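Local coordinates for cytochrome c-552/4 domain-containing protein (PDB 4QO5) that is not functionally characterised but, as a membrane-associated octaheme cytochrome c, carries covalently bound hemes and probably transfers electrons along them, at residues A127-N132 with A169-V174; L142-T147 with T161-S166. All coordinates share one frame; numbering follows the deposited sequence.

Contact 1: residues A127-N132 with A169-V174; sequences AWAYYN and ACHGTV. With HEC (heme c), chain E.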
loop_
_atom_site.group_PDB
_atom_site.type_symbol
_atom_site.label_atom_id
_atom_site.label_comp_id
_atom_site.label_asym_id
_atom_site.label_seq_id
_atom_site.Cartn_x
_atom_site.Cartn_y
_atom_site.Cartn_z
ATOM N N ALA A 127 5.644 -26.513 4.005
ATOM C CA ALA A 127 6.915 -27.238 3.943
ATOM C C ALA A 127 7.144 -27.798 2.537
ATOM O O ALA A 127 8.282 -27.913 2.069
ATOM C CB ALA A 127 6.934 -28.361 4.970
ATOM N N TRP A 128 6.049 -28.133 1.873
ATOM C CA TRP A 128 6.080 -28.763 0.560
ATOM C C TRP A 128 5.923 -27.784 -0.595
ATOM O O TRP A 128 5.735 -28.204 -1.747
ATOM C CB TRP A 128 4.995 -29.855 0.495
ATOM C CG TRP A 128 5.332 -31.025 1.368
ATOM C CD1 TRP A 128 4.882 -31.261 2.638
ATOM C CD2 TRP A 128 6.229 -32.096 1.052
ATOM N NE1 TRP A 128 5.440 -32.424 3.128
ATOM C CE2 TRP A 128 6.269 -32.954 2.172
ATOM C CE3 TRP A 128 7.001 -32.415 -0.069
ATOM C CZ2 TRP A 128 7.047 -34.108 2.200
ATOM C CZ3 TRP A 128 7.774 -33.568 -0.041
ATOM C CH2 TRP A 128 7.787 -34.400 1.086
ATOM N N ALA A 129 6.034 -26.488 -0.293
ATOM C CA ALA A 129 5.687 -25.427 -1.239
ATOM C C ALA A 129 6.519 -25.432 -2.518
ATOM O O ALA A 129 6.006 -25.098 -3.580
ATOM C CB ALA A 129 5.749 -24.030 -0.568
ATOM N N TYR A 130 7.797 -25.799 -2.434
ATOM C CA TYR A 130 8.588 -25.885 -3.657
ATOM C C TYR A 130 8.053 -26.985 -4.574
ATOM O O TYR A 130 7.868 -26.760 -5.767
ATOM C CB TYR A 130 10.089 -26.099 -3.375
ATOM C CG TYR A 130 10.890 -26.359 -4.636
ATOM C CD1 TYR A 130 11.434 -25.304 -5.366
ATOM C CD2 TYR A 130 11.098 -27.663 -5.104
ATOM C CE1 TYR A 130 12.157 -25.538 -6.516
ATOM C CE2 TYR A 130 11.815 -27.906 -6.265
ATOM C CZ TYR A 130 12.349 -26.839 -6.961
ATOM O OH TYR A 130 13.067 -27.086 -8.106
ATOM N N TYR A 131 7.808 -28.174 -4.021
ATOM C CA TYR A 131 7.288 -29.277 -4.819
ATOM C C TYR A 131 5.855 -29.040 -5.295
ATOM O O TYR A 131 5.505 -29.376 -6.436
ATOM C CB TYR A 131 7.436 -30.607 -4.068
ATOM C CG TYR A 131 8.888 -30.899 -3.806
ATOM C CD1 TYR A 131 9.714 -31.366 -4.824
ATOM C CD2 TYR A 131 9.450 -30.657 -2.560
ATOM C CE1 TYR A 131 11.057 -31.618 -4.597
ATOM C CE2 TYR A 131 10.793 -30.899 -2.325
ATOM C CZ TYR A 131 11.589 -31.378 -3.342
ATOM O OH TYR A 131 12.920 -31.613 -3.099
ATOM N N ASN A 132 5.042 -28.443 -4.435
ATOM C CA ASN A 132 3.668 -28.098 -4.827
ATOM C C ASN A 132 3.628 -27.229 -6.072
ATOM O O ASN A 132 2.785 -27.422 -6.951
ATOM C CB ASN A 132 2.907 -27.429 -3.683
ATOM C CG ASN A 132 2.563 -28.401 -2.564
ATOM O OD1 ASN A 132 2.569 -29.611 -2.765
ATOM N ND2 ASN A 132 2.275 -27.870 -1.376
ATOM N N ALA A 169 11.164 -16.891 -4.272
ATOM C CA ALA A 169 11.422 -16.066 -3.092
ATOM C C ALA A 169 10.396 -16.343 -1.981
ATOM O O ALA A 169 10.708 -16.284 -0.788
ATOM C CB ALA A 169 11.412 -14.577 -3.457
ATOM N N CYS A 170 9.158 -16.621 -2.364
ATOM C CA CYS A 170 8.152 -16.929 -1.358
ATOM C C CYS A 170 7.968 -18.404 -1.136
ATOM O O CYS A 170 7.785 -18.829 -0.001
ATOM C CB CYS A 170 6.812 -16.354 -1.752
ATOM S SG CYS A 170 7.022 -14.564 -1.866
ATOM N N HIS A 171 7.983 -19.165 -2.227
ATOM C CA HIS A 171 7.753 -20.608 -2.163
ATOM C C HIS A 171 8.968 -21.407 -1.671
ATOM O O HIS A 171 8.810 -22.486 -1.094
ATOM C CB HIS A 171 7.321 -21.151 -3.540
ATOM C CG HIS A 171 5.908 -20.809 -3.907
ATOM N ND1 HIS A 171 4.877 -21.725 -3.830
ATOM C CD2 HIS A 171 5.356 -19.655 -4.359
ATOM C CE1 HIS A 171 3.753 -21.149 -4.212
ATOM N NE2 HIS A 171 4.019 -19.898 -4.541
ATOM N N GLY A 172 10.171 -20.898 -1.922
ATOM C CA GLY A 172 11.384 -21.638 -1.562
ATOM C C GLY A 172 12.169 -22.105 -2.768
ATOM O O GLY A 172 11.588 -22.405 -3.820
ATOM N N THR A 173 13.496 -22.149 -2.621
ATOM C CA THR A 173 14.383 -22.672 -3.648
ATOM C C THR A 173 14.897 -24.038 -3.216
ATOM O O THR A 173 14.661 -24.477 -2.093
ATOM C CB THR A 173 15.645 -21.790 -3.805
ATOM O OG1 THR A 173 16.223 -21.582 -2.502
ATOM C CG2 THR A 173 15.315 -20.449 -4.440
ATOM N N VAL A 174 15.622 -24.696 -4.111
ATOM C CA VAL A 174 16.422 -25.865 -3.736
ATOM C C VAL A 174 17.861 -25.380 -3.519
ATOM O O VAL A 174 18.472 -24.808 -4.417
ATOM C CB VAL A 174 16.400 -26.935 -4.830
ATOM C CG1 VAL A 174 17.442 -28.033 -4.541
ATOM C CG2 VAL A 174 15.017 -27.531 -4.943
HETATM FE FE HEC E . 2.498 -18.440 -5.277
HETATM C CHA HEC E . 0.203 -20.480 -3.638
HETATM C CHB HEC E . 1.837 -20.147 -8.167
HETATM C CHC HEC E . 4.596 -16.338 -7.016
HETATM C CHD HEC E . 2.713 -16.424 -2.554
HETATM N NA HEC E . 1.217 -19.973 -5.788
HETATM C C1A HEC E . 0.449 -20.755 -4.958
HETATM C C2A HEC E . -0.038 -21.890 -5.718
HETATM C C3A HEC E . 0.422 -21.764 -6.962
HETATM C C4A HEC E . 1.207 -20.565 -7.030
HETATM C CMA HEC E . 0.192 -22.677 -8.183
HETATM C CAA HEC E . -0.912 -23.047 -5.181
HETATM C CBA HEC E . 0.072 -24.200 -4.950
HETATM C CGA HEC E . -0.574 -25.410 -4.312
HETATM O O1A HEC E . -0.675 -26.468 -4.986
HETATM O O2A HEC E . -0.984 -25.313 -3.133
HETATM N NB HEC E . 3.096 -18.310 -7.173
HETATM C C1B HEC E . 2.690 -19.078 -8.237
HETATM C C2B HEC E . 3.381 -18.661 -9.429
HETATM C C3B HEC E . 4.077 -17.562 -9.111
HETATM C C4B HEC E . 3.969 -17.364 -7.685
HETATM C CMB HEC E . 3.101 -19.267 -10.828
HETATM C CAB HEC E . 4.935 -16.588 -9.951
HETATM C CBB HEC E . 4.714 -16.482 -11.476
HETATM N NC HEC E . 3.430 -16.708 -4.934
HETATM C C1C HEC E . 4.344 -16.029 -5.708
HETATM C C2C HEC E . 5.066 -15.093 -4.870
HETATM C C3C HEC E . 4.371 -15.071 -3.724
HETATM C C4C HEC E . 3.436 -16.132 -3.691
HETATM C CMC HEC E . 6.033 -14.037 -5.467
HETATM C CAC HEC E . 4.424 -14.278 -2.429
HETATM C CBC HEC E . 4.392 -12.751 -2.738
HETATM N ND HEC E . 1.611 -18.454 -3.393
HETATM C C1D HEC E . 1.840 -17.487 -2.431
HETATM C C2D HEC E . 0.997 -17.745 -1.295
HETATM C C3D HEC E . 0.201 -18.997 -1.634
HETATM C C4D HEC E . 0.646 -19.371 -2.952
HETATM C CMD HEC E . 0.919 -16.922 -0.006
HETATM C CAD HEC E . -0.881 -19.695 -0.776
HETATM C CBD HEC E . -2.144 -18.846 -0.886
HETATM C CGD HEC E . -3.328 -19.542 -0.272
HETATM O O1D HEC E . -4.332 -18.842 0.011
HETATM O O2D HEC E . -3.280 -20.774 -0.062
HETATM O O HOH W 1 0.629 -16.858 -5.856
#
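H171, which packs against A129, binds the heme iron through its imidazole NE2 at 2.2 Å. It is the histidine that closes a CxxCH heme-attachment motif, and C170 just before it supplies the thioether sulphur, although the bond to the heme is stretched in the model. A water lies on the far side of the iron, its oxygen 2.5 Å from FE, so this heme has a histidine on one face and a long, perhaps exchangeable ligand on the other. The first turn of helix 129-134 backs the imidazole. A129 CB sits 3.5 Å from H171 O, and A129 O lies 3.6 Å from H171 ND1, near the plane of the ring, without making a hydrogen bond. Behind the histidine the chain leaves its helix at G172, whose positive phi (113°) would press any CB against the carbonyl oxygen of H171. Y130 fills the angle made by this turn. With CG anti to the backbone N (chi1 173°), its ring reaches alongside the loop, and G172 O lies at its edge, 3.3 Å from CD1. This carbonyl oxygen is buried and has no hydrogen-bond partner in the model. Beyond it V174 covers one face of the tyrosine in a CH-pi contact, while the phenol oxygen is hydrogen-bonded to E159. Were Y130 replaced by an alanine, the V174 methyl would probably lose the aromatic face it rests on, and E159 its hydroxyl partner. N132, two residues further along the helix, gives its ND2 to G329 O and to a propionate of another heme. The V174 methyl that meets the tyrosine is CG2, 3.6 Å from the ring centroid and displaced toward CZ.

Contact 2: residues L142-T147 with T161-S166; sequences LVNAST and TSQETS. With NAG (2-acetamido-2-deoxy-beta-D-glucopyranose), chain K; HEC (heme c), chain E.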
loop_
_atom_site.group_PDB
_atom_site.type_symbol
_atom_site.label_atom_id
_atom_site.label_comp_id
_atom_site.label_asym_id
_atom_site.label_seq_id
_atom_site.Cartn_x
_atom_site.Cartn_y
_atom_site.Cartn_z
ATOM N N LEU A 142 2.699 -22.523 -15.543
ATOM C CA LEU A 142 2.335 -21.149 -15.203
ATOM C C LEU A 142 3.580 -20.366 -14.780
ATOM O O LEU A 142 3.777 -19.219 -15.198
ATOM C CB LEU A 142 1.280 -21.122 -14.096
ATOM C CG LEU A 142 0.775 -19.722 -13.714
ATOM C CD1 LEU A 142 0.217 -19.007 -14.937
ATOM C CD2 LEU A 142 -0.282 -19.824 -12.623
ATOM N N VAL A 143 4.418 -20.996 -13.957
ATOM C CA VAL A 143 5.700 -20.409 -13.566
ATOM C C VAL A 143 6.473 -20.019 -14.812
ATOM O O VAL A 143 6.910 -18.874 -14.970
ATOM C CB VAL A 143 6.563 -21.392 -12.736
ATOM C CG1 VAL A 143 7.998 -20.884 -12.629
ATOM C CG2 VAL A 143 5.959 -21.612 -11.350
ATOM N N ASN A 144 6.616 -20.975 -15.715
ATOM C CA ASN A 144 7.333 -20.740 -16.946
ATOM C C ASN A 144 6.789 -19.654 -17.847
ATOM O O ASN A 144 7.556 -18.849 -18.390
ATOM C CB ASN A 144 7.374 -22.014 -17.736
ATOM C CG ASN A 144 8.566 -22.785 -17.430
ATOM O OD1 ASN A 144 8.955 -22.926 -16.251
ATOM N ND2 ASN A 144 9.238 -23.232 -18.482
ATOM N N ALA A 145 5.471 -19.655 -18.032
ATOM C CA ALA A 145 4.828 -18.649 -18.878
ATOM C C ALA A 145 5.001 -17.253 -18.296
ATOM O O ALA A 145 4.947 -16.250 -19.021
ATOM C CB ALA A 145 3.340 -18.974 -19.053
ATOM N N SER A 146 5.215 -17.186 -16.985
ATOM C CA SER A 146 5.237 -15.903 -16.295
ATOM C C SER A 146 6.633 -15.321 -16.146
ATOM O O SER A 146 6.773 -14.159 -15.800
ATOM C CB SER A 146 4.602 -16.031 -14.908
ATOM O OG SER A 146 3.266 -16.490 -14.992
ATOM N N THR A 147 7.666 -16.128 -16.386
ATOM C CA THR A 147 9.025 -15.729 -16.038
ATOM C C THR A 147 10.054 -16.033 -17.115
ATOM O O THR A 147 11.253 -15.882 -16.890
ATOM C CB THR A 147 9.491 -16.445 -14.764
ATOM O OG1 THR A 147 9.443 -17.861 -14.987
ATOM C CG2 THR A 147 8.594 -16.085 -13.582
ATOM N N THR A 161 17.413 -17.804 -12.043
ATOM C CA THR A 161 17.422 -16.357 -12.279
ATOM C C THR A 161 16.051 -15.710 -12.069
ATOM O O THR A 161 15.709 -15.334 -10.953
ATOM C CB THR A 161 18.005 -15.976 -13.660
ATOM O OG1 THR A 161 17.268 -16.629 -14.711
ATOM C CG2 THR A 161 19.484 -16.374 -13.744
ATOM N N SER A 162 15.276 -15.571 -13.134
ATOM C CA SER A 162 13.964 -14.914 -13.008
ATOM C C SER A 162 13.041 -15.579 -11.992
ATOM O O SER A 162 12.293 -14.897 -11.286
ATOM C CB SER A 162 13.270 -14.819 -14.366
ATOM O OG SER A 162 13.021 -16.110 -14.890
ATOM N N GLN A 163 13.106 -16.907 -11.888
ATOM C CA GLN A 163 12.196 -17.600 -10.998
ATOM C C GLN A 163 12.688 -17.490 -9.559
ATOM O O GLN A 163 11.898 -17.493 -8.620
ATOM C CB GLN A 163 11.995 -19.052 -11.458
ATOM C CG GLN A 163 11.292 -19.096 -12.811
ATOM C CD GLN A 163 11.335 -20.437 -13.499
ATOM O OE1 GLN A 163 11.779 -21.441 -12.930
ATOM N NE2 GLN A 163 10.870 -20.467 -14.745
ATOM N N GLU A 164 13.999 -17.368 -9.393
ATOM C CA GLU A 164 14.577 -17.276 -8.054
ATOM C C GLU A 164 14.245 -15.956 -7.373
ATOM O O GLU A 164 14.049 -15.898 -6.149
ATOM C CB GLU A 164 16.100 -17.501 -8.101
ATOM C CG GLU A 164 16.746 -17.371 -6.734
ATOM C CD GLU A 164 18.128 -17.992 -6.680
ATOM O OE1 GLU A 164 19.034 -17.332 -6.136
ATOM O OE2 GLU A 164 18.303 -19.131 -7.170
ATOM N N THR A 165 14.168 -14.892 -8.165
ATOM C CA THR A 165 13.867 -13.580 -7.622
ATOM C C THR A 165 12.360 -13.355 -7.530
ATOM O O THR A 165 11.924 -12.382 -6.906
ATOM C CB THR A 165 14.515 -12.462 -8.451
ATOM O OG1 THR A 165 14.587 -11.274 -7.660
ATOM C CG2 THR A 165 13.717 -12.184 -9.724
ATOM N N SER A 166 11.582 -14.250 -8.146
ATOM C CA SER A 166 10.114 -14.125 -8.129
ATOM C C SER A 166 9.414 -15.235 -7.338
ATOM O O SER A 166 9.437 -15.209 -6.106
ATOM C CB SER A 166 9.535 -13.978 -9.548
ATOM O OG SER A 166 9.896 -15.034 -10.405
HETATM C C1 NAG K . 9.837 -25.569 -17.017
HETATM C C2 NAG K . 9.371 -26.641 -17.938
HETATM C C3 NAG K . 10.471 -27.682 -18.060
HETATM C C4 NAG K . 11.768 -27.009 -18.532
HETATM C C5 NAG K . 12.086 -25.756 -17.701
HETATM C C6 NAG K . 13.226 -24.936 -18.263
HETATM C C7 NAG K . 6.927 -26.987 -18.001
HETATM C C8 NAG K . 5.765 -27.702 -17.375
HETATM N N2 NAG K . 8.127 -27.239 -17.464
HETATM O O3 NAG K . 10.058 -28.711 -18.948
HETATM O O4 NAG K . 12.869 -27.893 -18.396
HETATM O O5 NAG K . 10.946 -24.889 -17.611
HETATM O O6 NAG K . 13.164 -24.833 -19.679
HETATM O O7 NAG K . 6.777 -26.227 -18.958
HETATM FE FE HEC E . 2.498 -18.440 -5.277
HETATM C CHA HEC E . 0.203 -20.480 -3.638
HETATM C CHB HEC E . 1.837 -20.147 -8.167
HETATM C CHC HEC E . 4.596 -16.338 -7.016
HETATM C CHD HEC E . 2.713 -16.424 -2.554
HETATM N NA HEC E . 1.217 -19.973 -5.788
HETATM C C1A HEC E . 0.449 -20.755 -4.958
HETATM C C2A HEC E . -0.038 -21.890 -5.718
HETATM C C3A HEC E . 0.422 -21.764 -6.962
HETATM C C4A HEC E . 1.207 -20.565 -7.030
HETATM C CMA HEC E . 0.192 -22.677 -8.183
HETATM C CAA HEC E . -0.912 -23.047 -5.181
HETATM C CBA HEC E . 0.072 -24.200 -4.950
HETATM C CGA HEC E . -0.574 -25.410 -4.312
HETATM O O1A HEC E . -0.675 -26.468 -4.986
HETATM O O2A HEC E . -0.984 -25.313 -3.133
HETATM N NB HEC E . 3.096 -18.310 -7.173
HETATM C C1B HEC E . 2.690 -19.078 -8.237
HETATM C C2B HEC E . 3.381 -18.661 -9.429
HETATM C C3B HEC E . 4.077 -17.562 -9.111
HETATM C C4B HEC E . 3.969 -17.364 -7.685
HETATM C CMB HEC E . 3.101 -19.267 -10.828
HETATM C CAB HEC E . 4.935 -16.588 -9.951
HETATM C CBB HEC E . 4.714 -16.482 -11.476
HETATM N NC HEC E . 3.430 -16.708 -4.934
HETATM C C1C HEC E . 4.344 -16.029 -5.708
HETATM C C2C HEC E . 5.066 -15.093 -4.870
HETATM C C3C HEC E . 4.371 -15.071 -3.724
HETATM C C4C HEC E . 3.436 -16.132 -3.691
HETATM C CMC HEC E . 6.033 -14.037 -5.467
HETATM C CAC HEC E . 4.424 -14.278 -2.429
HETATM C CBC HEC E . 4.392 -12.751 -2.738
HETATM N ND HEC E . 1.611 -18.454 -3.393
HETATM C C1D HEC E . 1.840 -17.487 -2.431
HETATM C C2D HEC E . 0.997 -17.745 -1.295
HETATM C C3D HEC E . 0.201 -18.997 -1.634
HETATM C C4D HEC E . 0.646 -19.371 -2.952
HETATM C CMD HEC E . 0.919 -16.922 -0.006
HETATM C CAD HEC E . -0.881 -19.695 -0.776
HETATM C CBD HEC E . -2.144 -18.846 -0.886
HETATM C CGD HEC E . -3.328 -19.542 -0.272
HETATM O O1D HEC E . -4.332 -18.842 0.011
HETATM O O2D HEC E . -3.280 -20.774 -0.062
HETATM O O HOH W 1 0.629 -16.858 -5.856
#
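The flat carboxamide of Q163 has V143 over one face and T147 near its plane. V143 CG1 stands almost straight above the amide carbon, 3.5 Å from Q163 CD, and the two side chains meet at about a right angle. In the amide plane, Q163 NE2 donates to T147 OG1 at 3.0 Å with an N-H...O angle of 149°. The amide is thus fixed by a methyl on its face and a hydroxyl at its nitrogen. That hydroxyl passes the bonding on: T147 OG1 lies between the backbone N and the carbonyl carbon (chi1 59°), which turns it back along the helix to V143 O, 2.7 Å away. V143 O also accepts from S146 N, the two donors reaching it from opposite faces of its carbonyl plane. The backbone of T147 serves the other segment as well, since S162 OG donates to T147 O at 2.7 Å; S162 OG is itself bonded to G158 N. S166 OG closes the helical turn from the other end by donating to S162 O at 2.6 Å, and it rests against the methyl CG2 of T147. V143 is shared between two neighbours, CG1 going to the glutamine and CG2 to the heme methyl CMB, with L142 CG touching the same methyl. S146 CB meets the heme at CBB, 3.5 Å away. N144 carries the glycan, although the fine geometry of that linkage is doubtful in the model. The second subunit covers this region, taking S146 O through its T502 and E164 through its Y418. The arrangement combines an N-glycosylation sequon, N144 to S146, with a helix end that forms part of a heme c pocket.

In the fold
Along the chain the order is 127-132, 142-147, 161-166, 169-174, so the partners of contact 2 both fall between those of contact 1. Helix 129-134 leads into helix 137-147, two short strands (149-151 and 154-156) follow, and helices 162-165 and 167-171 bring the chain back. The contact centres are 13 Å apart, and the returning segments touch directly, A169 CB lying 4.0 Å from E164 O. All four segments belong to the part of the chain related to cytochrome c554. Contact 1 supplies the histidine ligand of the iron and contact 2 lines the periphery of the same heme. Both also meet the second subunit, placing this heme site close to the subunit interface.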